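Local coordinates for protein SAWADEE HOMEODOMAIN HOMOLOG 1 (Arabidopsis thaliana, PDB 4IUP), which binds methylated histone H3 tails through its SAWADEE domain and works with RNA polymerase IV in RNA-directed DNA methylation, at residues M95-G100 against C109-R114; A105-V110 against L124-I129. The protein carries 2 engineered substitutions. All blocks are in the same frame, centred on the assembly; numbering follows the deposited sequence.

Contact 1: residues M95-G100 against C109-R114; sequences MNIKRG and CVFLVR. Engineered in segment 95-100: M95 (natural residue Leu). With ZN (zinc ion), chain D.
I97 lies against F111 in a non-hydrogen-bonded pair of the antiparallel hairpin made by strands 86-98 and 110-115. From CB, which sits by the V110 carbonyl, its chain forks: CG1 comes to 3.7 Å from F111 CD1, CG2 lies 3.8 Å from F111 CE1, and the tip, CD1, meets the same ring bond. CG2, anti to the backbone N, also rests on one face of the R99 guanidinium, toward its rim. A branched aliphatic residue suits this place because both arms can be spent on flat groups; an alanine here would probably cost F111 CD1 and CE1 their aliphatic neighbours and leave the R99 guanidinium without the methyl that rests on it. K98 and V110 exchange two backbone hydrogen bonds, and on their face of the sheet a water joins N96 OD1 to the V110 carbonyl. At the far end M95, an engineered selenomethionine, shares L112 with N96 in a classic beta bulge; its N gives L112 O a bond of 2.7 Å, and its CE lies over the centre of the R114 guanidinium, which is paired with E121. Toward the turn, G100 N points almost straight at C109 SG, 3.4 Å away. That sulfur, 2.3 Å from the zinc, also has the R99 guanidinium edge beside it, R99 itself being bonded to C68 O. The N-H and nearby positive charge would be expected to ease the thiolate's negative charge.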
HETATM    1  N   MSE A  95     -11.697   8.412  -3.051  1.00 13.30           N
HETATM    2  CA  MSE A  95     -12.902   9.183  -2.719  1.00 12.80           C
HETATM    3  C   MSE A  95     -13.621   9.691  -3.964  1.00 12.85           C
HETATM    4  O   MSE A  95     -14.846   9.838  -3.973  1.00 10.10           O
HETATM    5  CB  MSE A  95     -12.551  10.385  -1.831  1.00  8.75           C
HETATM    6  CG  MSE A  95     -11.729  10.051  -0.596  1.00 14.17           C
HETATM    7 SE   MSE A  95     -12.536   8.659   0.516  1.00 28.53          SE
HETATM    8  CE  MSE A  95     -14.109   9.649   1.131  1.00 20.87           C
ATOM      9  N   ASN A  96     -12.843   9.965  -5.008  1.00 11.92           N
ATOM     10  CA  ASN A  96     -13.341  10.609  -6.219  1.00 15.14           C
ATOM     11  C   ASN A  96     -12.381  10.291  -7.348  1.00 13.08           C
ATOM     12  O   ASN A  96     -11.175  10.187  -7.119  1.00 11.23           O
ATOM     13  CB  ASN A  96     -13.399  12.127  -6.005  1.00 14.43           C
ATOM     14  CG  ASN A  96     -13.837  12.875  -7.237  1.00 25.65           C
ATOM     15  OD1 ASN A  96     -13.009  13.417  -7.976  1.00 27.83           O
ATOM     16  ND2 ASN A  96     -15.142  12.902  -7.480  1.00 26.30           N
ATOM     17  N   ILE A  97     -12.912  10.130  -8.560  1.00  8.24           N
ATOM     18  CA  ILE A  97     -12.076   9.929  -9.746  1.00  8.95           C
ATOM     19  C   ILE A  97     -12.502  10.881 -10.858  1.00 14.82           C
ATOM     20  O   ILE A  97     -13.658  10.862 -11.294  1.00 13.89           O
ATOM     21  CB  ILE A  97     -12.129   8.468 -10.267  1.00 11.24           C
ATOM     22  CG1 ILE A  97     -11.793   7.478  -9.150  1.00 11.65           C
ATOM     23  CG2 ILE A  97     -11.175   8.275 -11.462  1.00 10.08           C
ATOM     24  CD1 ILE A  97     -12.122   6.036  -9.483  1.00 11.76           C
ATOM     25  N   LYS A  98     -11.564  11.715 -11.300  1.00 12.45           N
ATOM     26  CA  LYS A  98     -11.753  12.528 -12.490  1.00 16.52           C
ATOM     27  C   LYS A  98     -11.132  11.781 -13.666  1.00 13.82           C
ATOM     28  O   LYS A  98      -9.906  11.675 -13.764  1.00 13.10           O
ATOM     29  CB  LYS A  98     -11.100  13.894 -12.309  1.00 16.14           C
ATOM     30  CG  LYS A  98     -11.701  15.004 -13.166  1.00 34.46           C
ATOM     31  CD  LYS A  98     -10.968  16.334 -12.971  1.00 46.98           C
ATOM     32  CE  LYS A  98     -10.756  16.696 -11.491  1.00 56.57           C
ATOM     33  NZ  LYS A  98     -12.021  17.008 -10.758  1.00 60.71           N
ATOM     34  N   ARG A  99     -11.987  11.252 -14.542  1.00 11.72           N
ATOM     35  CA  ARG A  99     -11.544  10.412 -15.651  1.00 16.68           C
ATOM     36  C   ARG A  99     -11.022  11.274 -16.791  1.00 21.78           C
ATOM     37  O   ARG A  99     -11.651  12.268 -17.163  1.00 18.72           O
ATOM     38  CB  ARG A  99     -12.685   9.508 -16.147  1.00 13.82           C
ATOM     39  CG  ARG A  99     -13.123   8.432 -15.154  1.00 13.21           C
ATOM     40  CD  ARG A  99     -12.057   7.354 -14.973  1.00  9.13           C
ATOM     41  NE  ARG A  99     -12.477   6.293 -14.054  1.00 11.61           N
ATOM     42  CZ  ARG A  99     -11.671   5.332 -13.608  1.00 14.67           C
ATOM     43  NH1 ARG A  99     -10.396   5.295 -13.984  1.00 11.71           N
ATOM     44  NH2 ARG A  99     -12.136   4.405 -12.783  1.00 12.55           N
ATOM     45  N   GLY A 100      -9.869  10.898 -17.333  1.00 15.87           N
ATOM     46  CA  GLY A 100      -9.263  11.646 -18.431  1.00 17.75           C
ATOM     47  C   GLY A 100      -9.368  10.950 -19.774  1.00 18.50           C
ATOM     48  O   GLY A 100      -9.797   9.798 -19.858  1.00 15.95           O
ATOM     49  N   CYS A 109      -6.021  10.014 -15.483  1.00 10.79           N
ATOM     50  CA  CYS A 109      -7.115  10.119 -14.522  1.00  8.65           C
ATOM     51  C   CYS A 109      -6.566  10.631 -13.188  1.00 14.05           C
ATOM     52  O   CYS A 109      -5.384  10.403 -12.860  1.00 13.78           O
ATOM     53  CB  CYS A 109      -7.825   8.772 -14.341  1.00 11.58           C
ATOM     54  SG  CYS A 109      -8.577   8.123 -15.858  1.00 11.50           S
ATOM     55  N   VAL A 110      -7.404  11.351 -12.444  1.00  9.92           N
ATOM     56  CA  VAL A 110      -7.006  11.901 -11.145  1.00  9.68           C
ATOM     57  C   VAL A 110      -7.812  11.236 -10.025  1.00 10.06           C
ATOM     58  O   VAL A 110      -9.042  11.295 -10.009  1.00 10.91           O
ATOM     59  CB  VAL A 110      -7.174  13.446 -11.085  1.00 16.56           C
ATOM     60  CG1 VAL A 110      -6.708  13.993  -9.733  1.00 18.46           C
ATOM     61  CG2 VAL A 110      -6.404  14.124 -12.214  1.00 18.06           C
ATOM     62  N   PHE A 111      -7.100  10.611  -9.094  1.00  6.79           N
ATOM     63  CA  PHE A 111      -7.718   9.861  -8.011  1.00  8.52           C
ATOM     64  C   PHE A 111      -7.529  10.643  -6.723  1.00 11.76           C
ATOM     65  O   PHE A 111      -6.399  10.826  -6.265  1.00 15.71           O
ATOM     66  CB  PHE A 111      -7.083   8.468  -7.889  1.00  9.15           C
ATOM     67  CG  PHE A 111      -7.129   7.661  -9.170  1.00 11.29           C
ATOM     68  CD1 PHE A 111      -8.179   6.776  -9.416  1.00 11.03           C
ATOM     69  CD2 PHE A 111      -6.119   7.790 -10.125  1.00 11.46           C
ATOM     70  CE1 PHE A 111      -8.232   6.035 -10.601  1.00  8.22           C
ATOM     71  CE2 PHE A 111      -6.161   7.059 -11.318  1.00 13.88           C
ATOM     72  CZ  PHE A 111      -7.219   6.172 -11.553  1.00 12.75           C
ATOM     73  N   LEU A 112      -8.627  11.135  -6.158  1.00  8.88           N
ATOM     74  CA  LEU A 112      -8.563  11.775  -4.848  1.00  5.86           C
ATOM     75  C   LEU A 112      -8.586  10.669  -3.797  1.00  9.70           C
ATOM     76  O   LEU A 112      -9.536   9.880  -3.734  1.00 10.66           O
ATOM     77  CB  LEU A 112      -9.723  12.758  -4.646  1.00  9.81           C
ATOM     78  CG  LEU A 112      -9.808  13.456  -3.279  1.00 16.28           C
ATOM     79  CD1 LEU A 112      -8.761  14.548  -3.160  1.00 16.02           C
ATOM     80  CD2 LEU A 112     -11.207  14.019  -3.045  1.00 18.80           C
ATOM     81  N   VAL A 113      -7.526  10.590  -2.998  1.00  9.22           N
ATOM     82  CA  VAL A 113      -7.454   9.572  -1.956  1.00  5.34           C
ATOM     83  C   VAL A 113      -7.523  10.216  -0.584  1.00  9.59           C
ATOM     84  O   VAL A 113      -7.101  11.359  -0.406  1.00 10.92           O
ATOM     85  CB  VAL A 113      -6.200   8.636  -2.089  1.00 10.48           C
ATOM     86  CG1 VAL A 113      -6.069   8.098  -3.515  1.00  9.24           C
ATOM     87  CG2 VAL A 113      -4.907   9.332  -1.657  1.00 13.98           C
ATOM     88  N   ARG A 114      -8.099   9.488   0.368  1.00  7.33           N
ATOM     89  CA  ARG A 114      -8.080   9.894   1.760  1.00  7.31           C
ATOM     90  C   ARG A 114      -7.247   8.886   2.531  1.00  9.27           C
ATOM     91  O   ARG A 114      -7.569   7.693   2.559  1.00  9.40           O
ATOM     92  CB  ARG A 114      -9.494   9.951   2.328  1.00  9.41           C
ATOM     93  CG  ARG A 114      -9.554  10.425   3.773  1.00 16.75           C
ATOM     94  CD  ARG A 114     -11.000  10.556   4.236  1.00 27.36           C
ATOM     95  NE  ARG A 114     -11.701  11.644   3.556  1.00 25.57           N
ATOM     96  CZ  ARG A 114     -12.903  12.096   3.910  1.00 29.67           C
ATOM     97  NH1 ARG A 114     -13.545  11.564   4.942  1.00 27.27           N
ATOM     98  NH2 ARG A 114     -13.465  13.084   3.228  1.00 26.68           N
TER
HETATM   99 ZN    ZN D 302      -7.102   6.456 -16.559  1.00 12.79          ZN
HETATM  100  O   HOH W   1     -10.348  13.425  -8.471  1.00 20.42           O

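Contact 2: residues A105-V110 against L124-I129; sequences ARCNCV and LGLERI. With ZN (zinc ion), chain D.
C107 turns its CB toward L126, and the closest packing of this contact is here: C107 CB lies 3.6 Å from L126 CD2, while C107 SG is 3.8 Å from L126 CB. Leucine suits the place, since it can lay a greasy branch along the cysteine while also touching V63, C68 and F111. With SG anti to the backbone N (chi1 170°), the cysteine bonds the zinc at 2.4 Å and still keeps its CB against the leucine. The same sulfur accepts the N-H of C109 at 3.4 Å, a bond between two ligands only two residues apart.

C68 and H102 complete this site of three cysteines and one histidine, the zinc-binding part of the tandem-tudor SAWADEE domain; its last two ligands come from the Cys-Asn-Cys run just before strand 110-115. Facing it, 124-129 leaves strand 121-124 through a short 3-10 turn at L126 and E127, closed by a backbone bond from R128 N to G125 O. Glycine fits at 125, where a CB would run into the carboxylate of E127.

Away from the metal the two segments make no direct hydrogen bond, and water fills in. One water takes the N-H of L126 at 2.8 Å and lies 2.7 Å from C109 O; two more lie between the C107 carbonyl and E127 OE1, so the C107 carbonyl faces a small group of waters. Farther out, R106 crosses E127 obliquely. Its NH2 is 3.9 Å from E127 OE1, a long salt bridge with the oxygen well out of the guanidinium plane, so the attraction is one of charge, with no N-H aimed at the oxygen, added to a loose contact of R106 NH2 with E127 CG.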
ATOM      1  N   ALA A 105      -0.799   4.044 -23.062  1.00 13.16           N
ATOM      2  CA  ALA A 105       0.567   4.468 -22.743  1.00 18.51           C
ATOM      3  C   ALA A 105       0.712   5.088 -21.356  1.00 18.66           C
ATOM      4  O   ALA A 105       1.729   4.895 -20.686  1.00 13.51           O
ATOM      5  CB  ALA A 105       1.089   5.430 -23.805  1.00 17.49           C
ATOM      6  N   ARG A 106      -0.304   5.839 -20.942  1.00 17.38           N
ATOM      7  CA  ARG A 106      -0.227   6.655 -19.734  1.00 16.33           C
ATOM      8  C   ARG A 106      -1.628   7.024 -19.283  1.00 10.05           C
ATOM      9  O   ARG A 106      -2.425   7.523 -20.072  1.00 12.60           O
ATOM     10  CB  ARG A 106       0.558   7.939 -20.024  1.00 23.09           C
ATOM     11  CG  ARG A 106       0.711   8.894 -18.839  1.00 26.22           C
ATOM     12  CD  ARG A 106       1.987   8.588 -18.119  1.00 23.87           C
ATOM     13  NE  ARG A 106       2.276   9.448 -16.973  1.00 20.01           N
ATOM     14  CZ  ARG A 106       3.150   9.109 -16.029  1.00 18.79           C
ATOM     15  NH1 ARG A 106       3.775   7.941 -16.119  1.00 19.51           N
ATOM     16  NH2 ARG A 106       3.394   9.912 -14.997  1.00 14.53           N
ATOM     17  N   CYS A 107      -1.925   6.782 -18.015  1.00  6.56           N
ATOM     18  CA  CYS A 107      -3.205   7.200 -17.459  1.00  8.17           C
ATOM     19  C   CYS A 107      -3.095   8.629 -16.927  1.00 11.41           C
ATOM     20  O   CYS A 107      -2.147   8.949 -16.210  1.00 14.14           O
ATOM     21  CB  CYS A 107      -3.645   6.235 -16.361  1.00  8.60           C
ATOM     22  SG  CYS A 107      -5.062   6.783 -15.397  1.00 11.16           S
ATOM     23  N   ASN A 108      -4.052   9.480 -17.308  1.00 10.04           N
ATOM     24  CA  ASN A 108      -4.142  10.852 -16.795  1.00 12.06           C
ATOM     25  C   ASN A 108      -5.397  11.097 -15.949  1.00 15.22           C
ATOM     26  O   ASN A 108      -5.798  12.246 -15.724  1.00 12.89           O
ATOM     27  CB  ASN A 108      -4.011  11.895 -17.929  1.00 14.33           C
ATOM     28  CG  ASN A 108      -5.124  11.801 -18.968  1.00 18.68           C
ATOM     29  OD1 ASN A 108      -6.015  10.953 -18.882  1.00 16.55           O
ATOM     30  ND2 ASN A 108      -5.075  12.687 -19.964  1.00 17.60           N
ATOM     31  N   CYS A 109      -6.021  10.014 -15.483  1.00 10.79           N
ATOM     32  CA  CYS A 109      -7.115  10.119 -14.522  1.00  8.65           C
ATOM     33  C   CYS A 109      -6.566  10.631 -13.188  1.00 14.05           C
ATOM     34  O   CYS A 109      -5.384  10.403 -12.860  1.00 13.78           O
ATOM     35  CB  CYS A 109      -7.825   8.772 -14.341  1.00 11.58           C
ATOM     36  SG  CYS A 109      -8.577   8.123 -15.858  1.00 11.50           S
ATOM     37  N   VAL A 110      -7.404  11.351 -12.444  1.00  9.92           N
ATOM     38  CA  VAL A 110      -7.006  11.901 -11.145  1.00  9.68           C
ATOM     39  C   VAL A 110      -7.812  11.236 -10.025  1.00 10.06           C
ATOM     40  O   VAL A 110      -9.042  11.295 -10.009  1.00 10.91           O
ATOM     41  CB  VAL A 110      -7.174  13.446 -11.085  1.00 16.56           C
ATOM     42  CG1 VAL A 110      -6.708  13.993  -9.733  1.00 18.46           C
ATOM     43  CG2 VAL A 110      -6.404  14.124 -12.214  1.00 18.06           C
ATOM     44  N   LEU A 124      -3.933  12.062  -6.560  1.00 13.36           N
ATOM     45  CA  LEU A 124      -2.843  11.235  -7.074  1.00 12.42           C
ATOM     46  C   LEU A 124      -3.136  10.707  -8.471  1.00 14.91           C
ATOM     47  O   LEU A 124      -4.295  10.484  -8.839  1.00 11.66           O
ATOM     48  CB  LEU A 124      -2.560  10.057  -6.128  1.00  5.16           C
ATOM     49  CG  LEU A 124      -2.047  10.381  -4.715  1.00  6.64           C
ATOM     50  CD1 LEU A 124      -1.927   9.116  -3.889  1.00  7.73           C
ATOM     51  CD2 LEU A 124      -0.711  11.094  -4.774  1.00  8.68           C
ATOM     52  N   GLY A 125      -2.078  10.510  -9.247  1.00  8.82           N
ATOM     53  CA  GLY A 125      -2.194   9.826 -10.524  1.00  9.23           C
ATOM     54  C   GLY A 125      -2.035   8.326 -10.329  1.00  9.92           C
ATOM     55  O   GLY A 125      -1.622   7.853  -9.249  1.00  8.52           O
ATOM     56  N   LEU A 126      -2.352   7.576 -11.379  1.00  5.99           N
ATOM     57  CA  LEU A 126      -2.240   6.122 -11.344  1.00  9.61           C
ATOM     58  C   LEU A 126      -0.814   5.676 -10.993  1.00  6.33           C
ATOM     59  O   LEU A 126      -0.614   4.624 -10.382  1.00  8.82           O
ATOM     60  CB  LEU A 126      -2.671   5.507 -12.686  1.00  5.88           C
ATOM     61  CG  LEU A 126      -2.960   3.999 -12.653  1.00  9.01           C
ATOM     62  CD1 LEU A 126      -4.167   3.706 -11.768  1.00  5.58           C
ATOM     63  CD2 LEU A 126      -3.166   3.455 -14.066  1.00 11.51           C
ATOM     64  N   GLU A 127       0.165   6.492 -11.366  1.00  9.02           N
ATOM     65  CA  GLU A 127       1.579   6.149 -11.182  1.00 11.60           C
ATOM     66  C   GLU A 127       2.044   6.195  -9.717  1.00 10.60           C
ATOM     67  O   GLU A 127       3.181   5.835  -9.418  1.00 13.47           O
ATOM     68  CB  GLU A 127       2.466   7.032 -12.075  1.00  9.43           C
ATOM     69  CG  GLU A 127       2.719   8.467 -11.569  1.00  6.58           C
ATOM     70  CD  GLU A 127       1.527   9.414 -11.699  1.00 17.14           C
ATOM     71  OE1 GLU A 127       0.552   9.102 -12.424  1.00 14.90           O
ATOM     72  OE2 GLU A 127       1.579  10.497 -11.071  1.00 18.99           O
ATOM     73  N   ARG A 128       1.171   6.647  -8.818  1.00  8.18           N
ATOM     74  CA  ARG A 128       1.487   6.704  -7.389  1.00  7.65           C
ATOM     75  C   ARG A 128       0.569   5.838  -6.527  1.00 11.68           C
ATOM     76  O   ARG A 128       0.579   5.941  -5.305  1.00  8.04           O
ATOM     77  CB  ARG A 128       1.481   8.155  -6.886  1.00  5.86           C
ATOM     78  CG  ARG A 128       2.583   8.997  -7.514  1.00  8.14           C
ATOM     79  CD  ARG A 128       2.981  10.219  -6.696  1.00 10.52           C
ATOM     80  NE  ARG A 128       4.126  10.854  -7.345  1.00 16.81           N
ATOM     81  CZ  ARG A 128       5.030  11.633  -6.751  1.00 23.11           C
ATOM     82  NH1 ARG A 128       4.947  11.923  -5.454  1.00 19.82           N
ATOM     83  NH2 ARG A 128       6.024  12.131  -7.477  1.00 16.16           N
ATOM     84  N   ILE A 129      -0.226   4.986  -7.160  1.00  9.38           N
ATOM     85  CA  ILE A 129      -1.139   4.129  -6.415  1.00  9.57           C
ATOM     86  C   ILE A 129      -1.044   2.667  -6.867  1.00 12.64           C
ATOM     87  O   ILE A 129      -0.812   2.385  -8.045  1.00 12.82           O
ATOM     88  CB  ILE A 129      -2.607   4.657  -6.451  1.00 12.53           C
ATOM     89  CG1 ILE A 129      -3.172   4.671  -7.877  1.00  9.78           C
ATOM     90  CG2 ILE A 129      -2.713   6.063  -5.814  1.00  9.62           C
ATOM     91  CD1 ILE A 129      -4.637   5.125  -7.945  1.00  7.51           C
TER
HETATM   92 ZN    ZN D 302      -7.102   6.456 -16.559  1.00 12.79          ZN
HETATM   93  O   HOH W   2      -3.285   8.945 -13.639  1.00 14.22           O
HETATM   94  O   HOH W   3      -0.221   7.702 -14.870  1.00 18.11           O
HETATM   95  O   HOH W   4      -1.079  10.783 -13.987  1.00 24.44           O

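Overall arrangement
The two contacts share C109 and V110, and their centres are 9 Å apart on one side of the SAWADEE domain. Along the chain come strand 86-98, the zinc-binding loop, strand 110-115, strand 121-124 and then the turn of 124-129, so contact 1 closes the hairpin while contact 2 folds its loop against a later turn. F111 ties them together: its carbonyl probably accepts a hydrogen bond from L124 N, and its ring packs on I129. Both contacts reach the same zinc ion, which therefore joins the end of the hairpin to C68, ahead of strand 76-83, and is likely to hold in place a loop that has no regular secondary structure.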